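Local coordinates for GCN5-related N-acetyltransferase (Kribbella flavida, PDB 4H89), which probably transfers an acyl group, such as acetyl from acetyl-CoA, to an acceptor that has not been identified, as a member of the GCN5-related N-acetyltransferase family, at residues Y79-G84 and V89-F94. Residues are numbered along the deposited sequence; the frame is centred on the assembly and turned at random.
Sequences YPNRPG and VASASF
Y79 and S91 face each other as a hydrogen-bonded pair near the loop end of the antiparallel beta hairpin 72-80/89-96, which lies in the central mixed sheet of the GNAT fold. Two backbone bonds define the pair: S91 N reaches Y79 O at 2.8 Å with an N-H...O angle of 165°, whereas Y79 N to S91 O is longer, 3.1 Å, and more bent. The next pair, P80 with A90, is non-hydrogen-bonded, and the ladder closes with N81 N donating to V89 O at 2.7 Å, almost straight at 175°.

Y79 contributes the most buried surface. Its chi1 of 40° puts CG between the backbone N and the carbonyl carbon, folding the ring back over the partner strand. S91 O consequently sits 3.9 Å above the ring plane of Y79, over its centre, and Y79 CE1 packs 3.6 Å from S91 CB. Beyond S91, the phenol extends along strand 89-96 until Y79 OH forms a hydrogen bond of 3.2 Å with S93 OG.

S91 is the buried counterpart. Its OG donates to Q126 O on the neighbouring strand 124-131 and accepts from a water that also bonds Y79 OH. N81 meets the same serine CB from a direction roughly at right angles to the tyrosine's, its OD1 3.2 Å from S91 CB; the amide oxygen takes its hydrogen bond from N128 ND2, tying this hairpin end to strand 124-131. The bridging water lies at the edge of the Y79 ring, in its plane, 2.8 Å from S91 OG.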
loop_
_atom_site.group_PDB
_atom_site.type_symbol
_atom_site.label_atom_id
_atom_site.label_comp_id
_atom_site.label_asym_id
_atom_site.label_seq_id
_atom_site.Cartn_x
_atom_site.Cartn_y
_atom_site.Cartn_z
ATOM N N TYR A 79 11.948 -1.307 -4.277
ATOM C CA TYR A 79 11.571 0.086 -4.545
ATOM C C TYR A 79 11.303 0.756 -3.191
ATOM O O TYR A 79 11.096 0.065 -2.215
ATOM C CB TYR A 79 10.267 0.122 -5.428
ATOM C CG TYR A 79 9.264 -0.933 -5.008
ATOM C CD1 TYR A 79 8.370 -0.743 -3.962
ATOM C CD2 TYR A 79 9.242 -2.147 -5.641
ATOM C CE1 TYR A 79 7.504 -1.770 -3.533
ATOM C CE2 TYR A 79 8.392 -3.163 -5.251
ATOM C CZ TYR A 79 7.532 -2.991 -4.210
ATOM O OH TYR A 79 6.717 -4.053 -3.857
ATOM N N PRO A 80 11.188 2.074 -3.148
ATOM C CA PRO A 80 10.751 2.699 -1.900
ATOM C C PRO A 80 9.301 2.324 -1.588
ATOM O O PRO A 80 8.431 2.328 -2.497
ATOM C CB PRO A 80 10.907 4.216 -2.171
ATOM C CG PRO A 80 11.830 4.287 -3.368
ATOM C CD PRO A 80 11.500 3.073 -4.168
ATOM N N ASN A 81 8.985 2.024 -0.339
ATOM C CA ASN A 81 7.641 1.607 0.008
ATOM C C ASN A 81 6.638 2.714 -0.123
ATOM O O ASN A 81 5.489 2.456 -0.416
ATOM C CB ASN A 81 7.567 1.025 1.412
ATOM C CG ASN A 81 6.325 0.149 1.617
ATOM O OD1 ASN A 81 5.926 -0.606 0.711
ATOM N ND2 ASN A 81 5.715 0.241 2.778
ATOM N N ARG A 82 7.071 3.939 0.162
ATOM C CA ARG A 82 6.255 5.126 0.094
ATOM C C ARG A 82 7.160 6.247 -0.415
ATOM O O ARG A 82 8.348 6.196 -0.265
ATOM C CB ARG A 82 5.712 5.521 1.505
ATOM C CG ARG A 82 4.730 4.485 2.016
ATOM C CD ARG A 82 4.151 4.713 3.408
ATOM N NE ARG A 82 2.849 4.006 3.432
ATOM C CZ ARG A 82 2.622 2.806 3.957
ATOM N NH1 ARG A 82 1.419 2.261 3.796
ATOM N NH2 ARG A 82 3.541 2.171 4.704
ATOM N N PRO A 83 6.562 7.253 -1.031
ATOM C CA PRO A 83 7.361 8.357 -1.553
ATOM C C PRO A 83 7.658 9.386 -0.490
ATOM O O PRO A 83 7.193 9.314 0.642
ATOM C CB PRO A 83 6.448 8.949 -2.631
ATOM C CG PRO A 83 5.082 8.692 -2.106
ATOM C CD PRO A 83 5.160 7.337 -1.422
ATOM N N GLY A 84 8.438 10.378 -0.878
ATOM C CA GLY A 84 8.690 11.522 -0.023
ATOM C C GLY A 84 9.202 11.159 1.357
ATOM O O GLY A 84 10.223 10.501 1.516
ATOM N N VAL A 89 12.187 3.752 3.643
ATOM C CA VAL A 89 11.808 2.378 3.886
ATOM C C VAL A 89 11.601 1.724 2.505
ATOM O O VAL A 89 10.786 2.207 1.725
ATOM C CB VAL A 89 10.512 2.283 4.702
ATOM C CG1 VAL A 89 10.155 0.835 4.966
ATOM C CG2 VAL A 89 10.618 3.032 6.015
ATOM N N ALA A 90 12.344 0.654 2.231
ATOM C CA ALA A 90 12.195 -0.093 0.987
ATOM C C ALA A 90 11.107 -1.137 1.142
ATOM O O ALA A 90 10.699 -1.482 2.238
ATOM C CB ALA A 90 13.512 -0.814 0.712
ATOM N N SER A 91 10.651 -1.640 0.000
ATOM C CA SER A 91 9.836 -2.862 -0.027
ATOM C C SER A 91 10.222 -3.654 -1.236
ATOM O O SER A 91 11.069 -3.245 -2.037
ATOM C CB SER A 91 8.377 -2.472 -0.062
ATOM O OG SER A 91 7.519 -3.618 0.085
ATOM N N ALA A 92 9.637 -4.834 -1.348
ATOM C CA ALA A 92 9.947 -5.713 -2.429
ATOM C C ALA A 92 8.859 -6.750 -2.565
ATOM O O ALA A 92 8.084 -7.007 -1.643
ATOM C CB ALA A 92 11.283 -6.411 -2.177
ATOM N N SER A 93 8.828 -7.349 -3.746
ATOM C CA SER A 93 8.008 -8.500 -4.081
ATOM C C SER A 93 8.854 -9.568 -4.757
ATOM O O SER A 93 9.838 -9.255 -5.394
ATOM C CB SER A 93 6.886 -8.072 -5.053
ATOM O OG SER A 93 6.061 -7.073 -4.489
ATOM N N PHE A 94 8.424 -10.826 -4.585
ATOM C CA PHE A 94 9.165 -11.986 -5.061
ATOM C C PHE A 94 8.265 -12.954 -5.786
ATOM O O PHE A 94 7.130 -13.191 -5.352
ATOM C CB PHE A 94 9.824 -12.729 -3.872
ATOM C CG PHE A 94 10.718 -11.841 -3.073
ATOM C CD1 PHE A 94 12.039 -11.675 -3.429
ATOM C CD2 PHE A 94 10.235 -11.094 -2.011
ATOM C CE1 PHE A 94 12.854 -10.777 -2.749
ATOM C CE2 PHE A 94 11.050 -10.198 -1.335
ATOM C CZ PHE A 94 12.365 -10.067 -1.670
HETATM O O HOH W 1 5.417 -3.782 -1.780
#